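PDB 3HFQ: uncharacterized protein lp_2219 from Lactobacillus plantarum, which is of unknown function but has the seven-bladed beta-propeller fold of the lactonase family, and so may act on a lactone or a related sugar compound. Local coordinates for residues K28-D33 with K327-P332; F253-N258 with R289-D294; I281-D286 with V302-T307; T296-V301 with R315-G320; A310-R315 with S323-D328. The protein carries 1 engineered substitution. All blocks are in the same frame, centred on the assembly; numbering follows the deposited sequence.

Interaction 1: K28-D33 with K327-P332; sequences KTLTND and KDVTVP
Leu30 and Asn32 meet Val329 and the residues after it in a packing contact between two neighbouring blades of the beta-propeller. Strand 29-38 is the edge strand of the blade that holds both chain ends. Strand 322-330 is the edge strand of the blade beside it. The two strands run nearly parallel, 22° apart. Their axes come no closer than 6.6 Å, too wide for direct strand pairing, and the strands belong to separate sheets.

Val329 sits at the centre, and its two methyls spread along the other strand. CG1 is anti to the backbone N (chi1 174°) and turns to Asn32, where it lies 4.1 Å from Asn32 N. CG2, beside the backbone N of Val329, lies 3.4 Å from Leu30 O and 4.1 Å from Leu30 CD2. Leu30 is buried too, and also touches Ile5 and Leu312. Its backbone N is hydrogen-bonded to Gln326 OE1.

Asn32 lies alongside Thr330 and Val331, further along the second segment. Its CB is 3.3 Å from Thr330 O. Val329 and Val331 keep their own backbone bonds within their blade, to Ala310 and Asp308.

The blades are thus joined here mainly by apolar and van der Waals packing, with no clear hydrogen bond between the two segments.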
# COMPACT_ATOMS: atom_id res chain seq x y z
N LYS A 28 17.80 12.63 -13.75
CA LYS A 28 16.45 12.98 -13.41
C LYS A 28 15.44 12.21 -14.26
O LYS A 28 14.44 12.76 -14.74
CB LYS A 28 16.26 14.48 -13.60
CG LYS A 28 17.32 15.34 -12.90
CD LYS A 28 17.25 15.21 -11.39
CE LYS A 28 18.22 16.16 -10.69
NZ LYS A 28 18.20 16.03 -9.21
N THR A 29 15.72 10.94 -14.49
CA THR A 29 14.89 10.11 -15.35
C THR A 29 14.34 8.87 -14.65
O THR A 29 14.83 8.44 -13.60
CB THR A 29 15.70 9.64 -16.55
OG1 THR A 29 16.86 8.93 -16.08
CG2 THR A 29 16.15 10.83 -17.38
N LEU A 30 13.31 8.31 -15.27
CA LEU A 30 12.65 7.11 -14.78
C LEU A 30 12.43 6.21 -15.99
O LEU A 30 11.89 6.65 -17.01
CB LEU A 30 11.29 7.45 -14.17
CG LEU A 30 10.44 6.23 -13.78
CD1 LEU A 30 11.10 5.54 -12.59
CD2 LEU A 30 9.02 6.67 -13.44
N THR A 31 12.86 4.95 -15.89
CA THR A 31 12.70 4.01 -17.00
C THR A 31 11.99 2.74 -16.53
O THR A 31 11.93 2.44 -15.34
CB THR A 31 14.06 3.54 -17.56
OG1 THR A 31 14.77 2.83 -16.53
CG2 THR A 31 14.90 4.71 -18.04
N ASN A 32 11.43 2.02 -17.49
CA ASN A 32 10.80 0.73 -17.22
C ASN A 32 11.74 -0.16 -18.02
O ASN A 32 11.64 -0.23 -19.25
CB ASN A 32 9.37 0.65 -17.78
CG ASN A 32 8.78 -0.75 -17.65
OD1 ASN A 32 7.61 -0.97 -17.95
ND2 ASN A 32 9.60 -1.70 -17.20
N ASP A 33 12.67 -0.81 -17.33
CA ASP A 33 13.66 -1.66 -17.98
C ASP A 33 13.12 -2.97 -18.54
O ASP A 33 13.78 -3.62 -19.35
CB ASP A 33 14.82 -1.94 -17.03
CG ASP A 33 15.47 -0.66 -16.52
OD1 ASP A 33 15.71 0.25 -17.34
OD2 ASP A 33 15.75 -0.57 -15.30
N LYS A 327 7.00 12.40 -17.34
CA LYS A 327 5.72 11.72 -17.38
C LYS A 327 5.68 10.76 -18.56
O LYS A 327 6.61 10.70 -19.36
CB LYS A 327 4.57 12.72 -17.51
CG LYS A 327 4.55 13.51 -18.83
CD LYS A 327 3.32 14.41 -18.92
CE LYS A 327 3.29 15.19 -20.23
NZ LYS A 327 2.06 16.04 -20.35
N ASP A 328 4.59 10.01 -18.65
CA ASP A 328 4.38 9.06 -19.72
C ASP A 328 5.41 7.95 -19.87
O ASP A 328 5.73 7.55 -20.99
CB ASP A 328 4.22 9.81 -21.05
CG ASP A 328 2.96 10.66 -21.08
OD1 ASP A 328 1.94 10.21 -20.52
OD2 ASP A 328 2.99 11.76 -21.67
N VAL A 329 5.93 7.46 -18.75
CA VAL A 329 6.87 6.35 -18.77
C VAL A 329 5.93 5.15 -18.78
O VAL A 329 5.14 4.97 -17.85
CB VAL A 329 7.75 6.30 -17.51
CG1 VAL A 329 8.59 5.03 -17.53
CG2 VAL A 329 8.63 7.53 -17.44
N THR A 330 6.01 4.32 -19.81
CA THR A 330 5.10 3.19 -19.92
C THR A 330 5.29 2.02 -18.94
O THR A 330 6.35 1.39 -18.89
CB THR A 330 5.09 2.63 -21.36
OG1 THR A 330 4.77 3.69 -22.27
CG2 THR A 330 4.03 1.53 -21.50
N VAL A 331 4.24 1.76 -18.17
CA VAL A 331 4.18 0.67 -17.21
C VAL A 331 2.74 0.19 -17.36
O VAL A 331 1.82 0.83 -16.86
CB VAL A 331 4.38 1.14 -15.75
CG1 VAL A 331 4.15 -0.04 -14.80
CG2 VAL A 331 5.79 1.69 -15.56
N PRO A 332 2.54 -0.94 -18.04
CA PRO A 332 1.19 -1.47 -18.25
C PRO A 332 0.39 -1.85 -17.01
O PRO A 332 0.82 -2.65 -16.19
CB PRO A 332 1.43 -2.67 -19.17
CG PRO A 332 2.79 -3.13 -18.79
CD PRO A 332 3.55 -1.83 -18.65

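Interaction 2: F253-N258 with R289-D294; sequences FLYVSN and RDFDLD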
# COMPACT_ATOMS: atom_id res chain seq x y z
N PHE A 253 5.94 15.35 6.42
CA PHE A 253 5.01 15.46 5.30
C PHE A 253 4.26 14.18 4.97
O PHE A 253 4.85 13.10 4.90
CB PHE A 253 5.77 15.96 4.07
CG PHE A 253 6.34 17.34 4.26
CD1 PHE A 253 5.53 18.46 4.19
CD2 PHE A 253 7.69 17.51 4.56
CE1 PHE A 253 6.04 19.74 4.42
CE2 PHE A 253 8.22 18.78 4.80
CZ PHE A 253 7.39 19.89 4.73
N LEU A 254 2.95 14.31 4.78
CA LEU A 254 2.08 13.19 4.46
C LEU A 254 1.60 13.32 3.02
O LEU A 254 1.28 14.42 2.55
CB LEU A 254 0.87 13.19 5.40
CG LEU A 254 -0.09 11.99 5.35
CD1 LEU A 254 0.59 10.76 5.94
CD2 LEU A 254 -1.35 12.31 6.14
N TYR A 255 1.55 12.20 2.31
CA TYR A 255 1.12 12.20 0.92
C TYR A 255 0.01 11.17 0.70
O TYR A 255 0.03 10.10 1.30
CB TYR A 255 2.31 11.88 -0.01
CG TYR A 255 3.49 12.82 0.15
CD1 TYR A 255 4.33 12.74 1.26
CD2 TYR A 255 3.73 13.82 -0.79
CE1 TYR A 255 5.38 13.65 1.43
CE2 TYR A 255 4.77 14.73 -0.62
CZ TYR A 255 5.59 14.64 0.49
OH TYR A 255 6.59 15.57 0.69
N VAL A 256 -0.96 11.50 -0.16
CA VAL A 256 -2.04 10.57 -0.47
C VAL A 256 -2.41 10.70 -1.94
O VAL A 256 -2.35 11.79 -2.50
CB VAL A 256 -3.29 10.83 0.42
CG1 VAL A 256 -3.89 12.19 0.12
CG2 VAL A 256 -4.32 9.73 0.20
N SER A 257 -2.76 9.58 -2.58
CA SER A 257 -3.14 9.63 -3.99
C SER A 257 -4.65 9.59 -4.14
O SER A 257 -5.35 8.93 -3.37
CB SER A 257 -2.49 8.47 -4.77
OG SER A 257 -2.91 7.21 -4.28
N ASN A 258 -5.15 10.30 -5.14
CA ASN A 258 -6.58 10.38 -5.42
C ASN A 258 -6.92 9.82 -6.79
O ASN A 258 -6.41 10.29 -7.81
CB ASN A 258 -7.04 11.85 -5.36
CG ASN A 258 -6.96 12.44 -3.96
OD1 ASN A 258 -6.18 13.36 -3.71
ND2 ASN A 258 -7.75 11.90 -3.05
N ARG A 289 -3.21 4.53 -8.25
CA ARG A 289 -3.44 3.59 -7.15
C ARG A 289 -2.28 3.45 -6.17
O ARG A 289 -2.48 3.06 -5.02
CB ARG A 289 -3.82 2.22 -7.72
CG ARG A 289 -4.21 1.17 -6.68
CD ARG A 289 -5.02 0.07 -7.35
NE ARG A 289 -5.10 -1.14 -6.53
CZ ARG A 289 -6.16 -1.94 -6.47
NH1 ARG A 289 -7.25 -1.65 -7.17
NH2 ARG A 289 -6.13 -3.03 -5.71
N ASP A 290 -1.07 3.78 -6.60
CA ASP A 290 0.08 3.69 -5.70
C ASP A 290 1.20 4.63 -6.13
O ASP A 290 1.27 5.05 -7.28
CB ASP A 290 0.60 2.25 -5.62
CG ASP A 290 1.53 2.03 -4.42
OD1 ASP A 290 1.39 2.75 -3.42
OD2 ASP A 290 2.38 1.11 -4.48
N PHE A 291 2.07 4.94 -5.17
CA PHE A 291 3.21 5.81 -5.39
C PHE A 291 4.07 5.68 -4.14
O PHE A 291 3.64 5.09 -3.16
CB PHE A 291 2.75 7.28 -5.52
CG PHE A 291 2.28 7.88 -4.22
CD1 PHE A 291 0.98 7.68 -3.76
CD2 PHE A 291 3.15 8.63 -3.42
CE1 PHE A 291 0.55 8.19 -2.54
CE2 PHE A 291 2.74 9.14 -2.19
CZ PHE A 291 1.43 8.92 -1.75
N ASP A 292 5.28 6.22 -4.19
CA ASP A 292 6.15 6.20 -3.03
C ASP A 292 7.34 7.12 -3.24
O ASP A 292 7.68 7.46 -4.37
CB ASP A 292 6.65 4.78 -2.72
CG ASP A 292 7.20 4.65 -1.30
OD1 ASP A 292 7.00 5.59 -0.49
OD2 ASP A 292 7.81 3.61 -0.99
N LEU A 293 7.94 7.55 -2.14
CA LEU A 293 9.12 8.40 -2.20
C LEU A 293 10.26 7.43 -2.43
O LEU A 293 10.17 6.26 -2.04
CB LEU A 293 9.34 9.12 -0.86
CG LEU A 293 8.46 10.32 -0.49
CD1 LEU A 293 7.01 9.89 -0.35
CD2 LEU A 293 8.97 10.91 0.82
N ASP A 294 11.33 7.89 -3.08
CA ASP A 294 12.47 7.01 -3.32
C ASP A 294 13.27 6.97 -2.02
O ASP A 294 12.99 7.73 -1.09
CB ASP A 294 13.33 7.55 -4.46
CG ASP A 294 14.18 8.73 -4.04
OD1 ASP A 294 13.62 9.72 -3.54
OD2 ASP A 294 15.41 8.65 -4.22
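Phe291 packs its ring along the strand that carries Tyr255 and Ser257. This apolar packing makes up most of the contact. Ring atoms CE2 and CZ of Phe291 both lie 3.5 Å from Tyr255 CB. Across the ring, CD1 of Phe291 is 3.7 Å from Ser257 CB. The first torsion of Phe291 (chi1 71°) places CG between its own backbone N and carbonyl carbon and turns the ring to the neighbouring strand. A second apolar pair lies beside it: Leu293 CD1 sits over one face of the Tyr255 ring, 4.2 Å from CD1 of that ring.

The backbone of 253-258 also meets the Phe291 ring. Tyr255 O lies in the ring plane at its edge, 3.6 Å from CZ of Phe291. Ser257 N approaches CE1 of Phe291 obliquely, at 3.6 Å.

Both strands belong to the beta-propeller, but to adjacent blades. Strand 253-259 is second in its four-stranded sheet, and strand 290-293 is the first of the next one. They run roughly antiparallel, at 158°, without hydrogen bonds between them.

The polar groups are held by other parts of the chain. Tyr255 OH is hydrogen-bonded to Gly320 O, and Ser257 OG is bonded to Pro288 O and Ala244 N. Arg289 turns the other way, and its side chain forms a long, weak ion pair with a bound phosphate ion, probably from the crystallisation liquor.

Interaction 3: I281-D286 with V302-T307; sequences ISTEGD and VVNQNT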
# COMPACT_ATOMS: atom_id res chain seq x y z
N ILE A 281 -1.16 18.04 -6.75
CA ILE A 281 -0.45 17.97 -8.03
C ILE A 281 -0.89 16.78 -8.87
O ILE A 281 -0.96 15.65 -8.38
CB ILE A 281 1.08 17.94 -7.81
CG1 ILE A 281 1.82 17.97 -9.15
CG2 ILE A 281 1.46 16.71 -6.99
CD1 ILE A 281 3.30 18.26 -9.03
N SER A 282 -1.20 17.04 -10.13
CA SER A 282 -1.66 15.99 -11.04
C SER A 282 -0.65 14.85 -11.15
O SER A 282 0.56 15.08 -11.10
CB SER A 282 -1.92 16.57 -12.43
OG SER A 282 -2.23 15.55 -13.36
N THR A 283 -1.15 13.63 -11.31
CA THR A 283 -0.29 12.46 -11.46
C THR A 283 -0.02 12.21 -12.95
O THR A 283 0.66 11.25 -13.31
CB THR A 283 -0.93 11.21 -10.83
OG1 THR A 283 -2.21 10.95 -11.44
CG2 THR A 283 -1.12 11.40 -9.33
N GLU A 284 -0.53 13.10 -13.80
CA GLU A 284 -0.34 13.00 -15.25
C GLU A 284 -0.83 11.67 -15.83
O GLU A 284 -0.20 11.10 -16.73
CB GLU A 284 1.14 13.19 -15.61
CG GLU A 284 1.74 14.52 -15.16
CD GLU A 284 0.98 15.73 -15.68
OE1 GLU A 284 0.38 15.65 -16.78
OE2 GLU A 284 0.99 16.77 -15.00
N GLY A 285 -1.96 11.20 -15.32
CA GLY A 285 -2.53 9.95 -15.79
C GLY A 285 -3.83 9.71 -15.07
O GLY A 285 -4.25 10.54 -14.26
N ASP A 286 -4.47 8.58 -15.34
CA ASP A 286 -5.74 8.27 -14.70
C ASP A 286 -5.63 7.14 -13.68
O ASP A 286 -5.01 6.10 -13.94
CB ASP A 286 -6.78 7.91 -15.78
CG ASP A 286 -8.20 7.78 -15.22
OD1 ASP A 286 -8.62 8.65 -14.42
OD2 ASP A 286 -8.90 6.82 -15.60
N VAL A 302 4.91 7.79 -9.12
CA VAL A 302 3.52 7.37 -9.04
C VAL A 302 3.18 6.61 -10.31
O VAL A 302 3.74 6.89 -11.37
CB VAL A 302 2.56 8.59 -8.92
CG1 VAL A 302 2.74 9.51 -10.12
CG2 VAL A 302 1.11 8.11 -8.84
N VAL A 303 2.29 5.64 -10.20
CA VAL A 303 1.86 4.88 -11.38
C VAL A 303 0.37 5.06 -11.55
O VAL A 303 -0.37 5.09 -10.57
CB VAL A 303 2.16 3.36 -11.27
CG1 VAL A 303 3.66 3.13 -11.34
CG2 VAL A 303 1.58 2.79 -9.98
N ASN A 304 -0.06 5.21 -12.80
CA ASN A 304 -1.47 5.39 -13.12
C ASN A 304 -2.00 4.12 -13.76
O ASN A 304 -1.54 3.70 -14.83
CB ASN A 304 -1.64 6.58 -14.06
CG ASN A 304 -1.21 7.88 -13.42
OD1 ASN A 304 -1.89 8.42 -12.55
ND2 ASN A 304 -0.06 8.39 -13.84
N GLN A 305 -2.99 3.53 -13.11
CA GLN A 305 -3.62 2.28 -13.53
C GLN A 305 -4.27 2.25 -14.91
O GLN A 305 -4.00 1.35 -15.70
CB GLN A 305 -4.65 1.87 -12.46
CG GLN A 305 -5.37 0.57 -12.73
CD GLN A 305 -6.37 0.23 -11.63
OE1 GLN A 305 -7.12 -0.74 -11.74
NE2 GLN A 305 -6.38 1.02 -10.57
N ASN A 306 -5.12 3.23 -15.19
CA ASN A 306 -5.85 3.24 -16.46
C ASN A 306 -5.15 3.79 -17.70
O ASN A 306 -5.57 3.50 -18.82
CB ASN A 306 -7.19 3.97 -16.29
CG ASN A 306 -8.09 3.32 -15.25
OD1 ASN A 306 -7.97 2.12 -14.98
ND2 ASN A 306 -9.00 4.09 -14.68
N THR A 307 -4.08 4.57 -17.52
CA THR A 307 -3.37 5.13 -18.66
C THR A 307 -2.01 4.49 -18.91
O THR A 307 -1.26 4.93 -19.77
CB THR A 307 -3.23 6.66 -18.52
OG1 THR A 307 -2.80 6.98 -17.20
CG2 THR A 307 -4.58 7.33 -18.80
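The turn at Thr283-Asp286 runs past Asn304-Thr307, and one backbone hydrogen bond joins them, from Asn306 N to Asp286 O at 3.1 Å.

Asn304 grips Thr283 with both ends of its amide. ND2 of Asn304 donates to Thr283 O at 3.0 Å. Thr283 O lies near the Asn304 amide plane, while the donor comes from above the carbonyl plane. OD1 of Asn304 takes the hydroxyl of Thr283 OG1 on a lone pair, in plane, at 2.8 Å. The two bonds fix the rotation of the amide. Asn309 O is a second partner of ND2.

Gly285 packs close against the amide, its CA 3.4 Å from Asn304 CG. The lack of a side chain lets Thr307 come in as well. Thr307 OG1 accepts from Asp286 N at 3.0 Å and is also bonded to Asn309 OD1.

At the far end Asp286 has CG anti to its backbone N (chi1 -171°), which carries the carboxylate to Asn306. Asn306 ND2 donates to Asp286 OD2, 2.9 Å away and nearly straight (169°). It meets the carboxylate from above its plane. The other oxygen, OD1, is bonded to Asn262 ND2. Thr283 CG2 meets Val302 CG2 at 4.0 Å, the two side chains crossing at about a right angle.

An ST turn at Ser282 starts this bend. The arrangement is that of an interblade connection in a beta-propeller, leading from the last strand of one sheet to the first strand of the next.

Interaction 4: T296-V301 with R315-G320; sequences TEAFVV and RDLTSG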
# COMPACT_ATOMS: atom_id res chain seq x y z
N THR A 296 16.16 8.13 -1.17
CA THR A 296 16.79 9.40 -0.80
C THR A 296 15.73 10.41 -0.38
O THR A 296 16.02 11.40 0.30
CB THR A 296 17.59 10.02 -1.97
OG1 THR A 296 16.69 10.47 -2.99
CG2 THR A 296 18.55 8.99 -2.56
N GLU A 297 14.49 10.14 -0.79
CA GLU A 297 13.34 10.99 -0.51
C GLU A 297 13.40 12.33 -1.24
O GLU A 297 12.73 13.29 -0.86
CB GLU A 297 13.19 11.22 1.00
CG GLU A 297 12.89 9.94 1.78
CD GLU A 297 12.04 10.18 3.01
OE1 GLU A 297 12.25 11.20 3.70
OE2 GLU A 297 11.16 9.34 3.30
N ALA A 298 14.20 12.38 -2.30
CA ALA A 298 14.32 13.59 -3.10
C ALA A 298 13.44 13.45 -4.34
O ALA A 298 13.36 14.35 -5.18
CB ALA A 298 15.78 13.81 -3.52
N PHE A 299 12.76 12.30 -4.43
CA PHE A 299 11.89 12.02 -5.57
C PHE A 299 10.65 11.23 -5.15
O PHE A 299 10.61 10.62 -4.08
CB PHE A 299 12.63 11.18 -6.61
CG PHE A 299 13.87 11.83 -7.15
CD1 PHE A 299 13.80 12.72 -8.22
CD2 PHE A 299 15.11 11.56 -6.58
CE1 PHE A 299 14.95 13.33 -8.71
CE2 PHE A 299 16.27 12.16 -7.07
CZ PHE A 299 16.19 13.05 -8.14
N VAL A 300 9.65 11.25 -6.02
CA VAL A 300 8.42 10.50 -5.82
C VAL A 300 8.05 9.91 -7.17
O VAL A 300 8.16 10.58 -8.20
CB VAL A 300 7.24 11.38 -5.35
CG1 VAL A 300 5.94 10.58 -5.41
CG2 VAL A 300 7.49 11.87 -3.93
N VAL A 301 7.64 8.65 -7.17
CA VAL A 301 7.22 7.98 -8.39
C VAL A 301 5.79 7.49 -8.17
O VAL A 301 5.50 6.88 -7.15
CB VAL A 301 8.12 6.76 -8.72
CG1 VAL A 301 7.51 5.94 -9.85
CG2 VAL A 301 9.50 7.25 -9.12
N ARG A 315 11.23 16.15 -5.26
CA ARG A 315 10.61 16.52 -4.00
C ARG A 315 11.58 17.37 -3.18
O ARG A 315 12.71 16.97 -2.94
CB ARG A 315 10.24 15.27 -3.20
CG ARG A 315 9.83 15.55 -1.75
CD ARG A 315 9.47 14.28 -0.98
NE ARG A 315 9.06 14.58 0.39
CZ ARG A 315 9.90 14.75 1.41
NH1 ARG A 315 11.21 14.64 1.24
NH2 ARG A 315 9.41 15.07 2.60
N ASP A 316 11.13 18.55 -2.75
CA ASP A 316 11.96 19.44 -1.94
C ASP A 316 12.04 18.84 -0.54
O ASP A 316 11.02 18.57 0.08
CB ASP A 316 11.34 20.84 -1.89
CG ASP A 316 12.26 21.86 -1.23
OD1 ASP A 316 12.50 21.75 -0.00
OD2 ASP A 316 12.75 22.76 -1.93
N LEU A 317 13.27 18.64 -0.06
CA LEU A 317 13.50 18.04 1.25
C LEU A 317 13.03 18.86 2.45
O LEU A 317 12.75 18.30 3.52
CB LEU A 317 14.98 17.71 1.41
CG LEU A 317 15.63 16.83 0.34
CD1 LEU A 317 17.09 16.58 0.71
CD2 LEU A 317 14.88 15.51 0.23
N THR A 318 12.96 20.18 2.30
CA THR A 318 12.55 21.02 3.42
C THR A 318 11.08 21.44 3.35
O THR A 318 10.41 21.52 4.38
CB THR A 318 13.45 22.27 3.52
OG1 THR A 318 13.24 23.12 2.38
CG2 THR A 318 14.92 21.87 3.58
N SER A 319 10.58 21.70 2.15
CA SER A 319 9.19 22.13 1.98
C SER A 319 8.23 20.97 1.74
O SER A 319 7.02 21.11 1.94
CB SER A 319 9.08 23.09 0.79
OG SER A 319 9.15 22.37 -0.43
N GLY A 320 8.77 19.84 1.29
CA GLY A 320 7.94 18.67 1.03
C GLY A 320 7.14 18.73 -0.26
O GLY A 320 6.51 17.75 -0.64
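Thr296 begins the contact with its carbonyl, whose O lies 4.3 Å from Leu317 CD2. Its OG1 accepts from Ala298 N at 3.2 Å, forming an ST turn, and is also bonded to Asp294 OD2.

Glu297 follows, and its carbonyl meets the side chain of Arg315. Arg315 has CG anti to its backbone N (chi1 169°) and runs extended to NE, which brings NH1 to Glu297 O at 2.9 Å as a hydrogen-bond donor. The bond lies in the carbonyl plane and close to the guanidinium plane, so the oxygen sits at the edge of the group. Leu317 CD2 packs against the same Glu297 O, 3.3 Å away. The carboxylate of Glu297 is less involved: OE1 is 4.4 Å from Arg315 NH1, well out of the guanidinium plane, so only the charges are near each other. Its OE2 is bonded to His249 N. Arg315 NE is held by Tyr255 OH of the preceding blade.

Ala298 gives the backbone bond of the contact. Its O takes Arg315 N at 2.8 Å. CB of Ala298 touches Leu317 CD2 at 4.2 Å. Further on, Phe299 N passes near Arg315 CB. Val300 CG2 then lies 4.3 Å from Arg315 CD, against the aliphatic part of the arginine.

Asp316 shapes the loop joining strands 309-315 and 322-330. Its OD1 accepts from Thr318 N in an Asx turn and from Ser319 N, which makes the Asx motif; Thr318 OG1 bonds to it too. The Arg315-Ala298 bond lies where the pairing of strands 299-304 and 309-315 ends in this propeller blade.

Interaction 5: A310-R315 with S323-D328; sequences ATLYAR and SLLQKD
Leu325 lies across the strand from Leu312 and Ala314. Its CB is 3.4 Å from Leu312 O. CG comes next, near Ala314 N and CB. Its first torsion (chi1 -79°) sets CG beside the backbone N and brings one branch across the neighbouring strand. At the tip, CD1 of Leu325 touches Ala314 CB at 3.6 Å and Leu312 CD2 at 4.0 Å. Phe299, on strand 299-304 beyond strand 309-315, meets this methyl too.

Leu312 O is the acceptor of two backbone N-H groups. It takes Leu325 N at 2.9 Å and Gln326 N at 3.2 Å. Leu312 N in turn donates to Gln326 O, and Ala314 exchanges a pair of bonds with Ser323.

On the other face, Thr311 CG2 lies 3.4 Å from Leu324 CD1, tighter than usual, and the two side chains cross at about a right angle. The same Thr311 methyl also sits over one face of the Tyr313 ring. The edge of that ring meets the backbone of Ser323 and Leu324. Tyr313 OH is bonded to Ser282 O, and Thr311 OG1 to Thr283 O. A water donates to Thr311 OG1 at 2.8 Å and accepts from Asp328 N at 2.9 Å, bridging the strands.

With Leu325 and Gln326 both facing Leu312, this is a classic beta bulge in the antiparallel hairpin of strands 309-315 and 322-330, the two outer strands of a propeller blade.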
# COMPACT_ATOMS: atom_id res chain seq x y z
N ALA A 310 3.76 5.98 -15.73
CA ALA A 310 4.32 6.34 -14.44
C ALA A 310 4.82 7.77 -14.56
O ALA A 310 5.15 8.23 -15.65
CB ALA A 310 5.47 5.40 -14.08
N THR A 311 4.88 8.47 -13.43
CA THR A 311 5.32 9.86 -13.41
C THR A 311 6.38 10.06 -12.34
O THR A 311 6.27 9.52 -11.24
CB THR A 311 4.14 10.80 -13.14
OG1 THR A 311 3.12 10.57 -14.12
CG2 THR A 311 4.57 12.26 -13.21
N LEU A 312 7.40 10.84 -12.67
CA LEU A 312 8.49 11.13 -11.74
C LEU A 312 8.44 12.58 -11.29
O LEU A 312 8.32 13.49 -12.12
CB LEU A 312 9.85 10.86 -12.40
CG LEU A 312 11.07 11.26 -11.57
CD1 LEU A 312 11.20 10.35 -10.36
CD2 LEU A 312 12.33 11.17 -12.41
N TYR A 313 8.55 12.79 -9.98
CA TYR A 313 8.56 14.14 -9.41
C TYR A 313 9.83 14.36 -8.62
O TYR A 313 10.44 13.41 -8.13
CB TYR A 313 7.44 14.36 -8.39
CG TYR A 313 6.04 14.11 -8.86
CD1 TYR A 313 5.41 12.89 -8.62
CD2 TYR A 313 5.30 15.13 -9.46
CE1 TYR A 313 4.09 12.68 -8.98
CE2 TYR A 313 3.98 14.94 -9.83
CZ TYR A 313 3.38 13.71 -9.57
OH TYR A 313 2.06 13.51 -9.89
N ALA A 314 10.22 15.62 -8.50
CA ALA A 314 11.35 15.98 -7.69
C ALA A 314 10.63 16.41 -6.42
O ALA A 314 9.52 16.94 -6.49
CB ALA A 314 12.09 17.17 -8.30
N ARG A 315 11.23 16.15 -5.26
CA ARG A 315 10.61 16.52 -4.00
C ARG A 315 11.58 17.37 -3.18
O ARG A 315 12.71 16.97 -2.94
CB ARG A 315 10.24 15.27 -3.20
CG ARG A 315 9.83 15.55 -1.75
CD ARG A 315 9.47 14.28 -0.98
NE ARG A 315 9.06 14.58 0.39
CZ ARG A 315 9.90 14.75 1.41
NH1 ARG A 315 11.21 14.64 1.24
NH2 ARG A 315 9.41 15.07 2.60
N SER A 323 7.33 18.67 -7.83
CA SER A 323 7.33 19.33 -9.13
C SER A 323 7.63 18.26 -10.18
O SER A 323 8.51 17.41 -9.99
CB SER A 323 8.37 20.46 -9.19
OG SER A 323 9.69 19.96 -9.09
N LEU A 324 6.88 18.31 -11.28
CA LEU A 324 7.02 17.35 -12.36
C LEU A 324 8.41 17.32 -13.01
O LEU A 324 9.00 18.36 -13.29
CB LEU A 324 5.97 17.63 -13.44
CG LEU A 324 5.94 16.72 -14.67
CD1 LEU A 324 5.66 15.29 -14.24
CD2 LEU A 324 4.87 17.21 -15.64
N LEU A 325 8.91 16.11 -13.25
CA LEU A 325 10.20 15.93 -13.91
C LEU A 325 10.01 15.16 -15.21
O LEU A 325 10.52 15.54 -16.26
CB LEU A 325 11.18 15.15 -13.01
CG LEU A 325 11.86 15.92 -11.88
CD1 LEU A 325 12.75 14.97 -11.09
CD2 LEU A 325 12.70 17.06 -12.47
N GLN A 326 9.26 14.06 -15.14
CA GLN A 326 9.02 13.25 -16.32
C GLN A 326 7.69 12.52 -16.22
O GLN A 326 7.29 12.08 -15.14
CB GLN A 326 10.16 12.24 -16.51
CG GLN A 326 10.05 11.37 -17.76
CD GLN A 326 11.18 10.37 -17.86
OE1 GLN A 326 11.95 10.19 -16.92
NE2 GLN A 326 11.28 9.69 -19.00
N LYS A 327 7.00 12.40 -17.34
CA LYS A 327 5.72 11.72 -17.38
C LYS A 327 5.68 10.76 -18.56
O LYS A 327 6.61 10.70 -19.36
CB LYS A 327 4.57 12.72 -17.51
CG LYS A 327 4.55 13.51 -18.83
CD LYS A 327 3.32 14.41 -18.92
CE LYS A 327 3.29 15.19 -20.23
NZ LYS A 327 2.06 16.04 -20.35
N ASP A 328 4.59 10.01 -18.65
CA ASP A 328 4.38 9.06 -19.72
C ASP A 328 5.41 7.95 -19.87
O ASP A 328 5.73 7.55 -20.99
CB ASP A 328 4.22 9.81 -21.05
CG ASP A 328 2.96 10.66 -21.08
OD1 ASP A 328 1.94 10.21 -20.52
OD2 ASP A 328 2.99 11.76 -21.67
O HOH W 1 2.43 9.85 -16.72

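Overall arrangement
From the N terminus, interaction 1 opens first, at 28-33, and closes near the C terminus at 327-332. It joins the edge strands of two neighbouring blades, and interactions 2, 3 and 4 nest inside its loop. Interaction 5 ends on the same strand, sharing Lys327 and Asp328 with it. Interaction 2 ties strand 253-259 to the first strand of the next blade. Interaction 3 crosses it in sequence and closes the connection between those blades. Interaction 4 crosses interaction 3, and interaction 5 crosses interaction 4, with Arg315 in both; these two knit the later strands of one blade together. Interaction 2 closes before interactions 4 and 5 open.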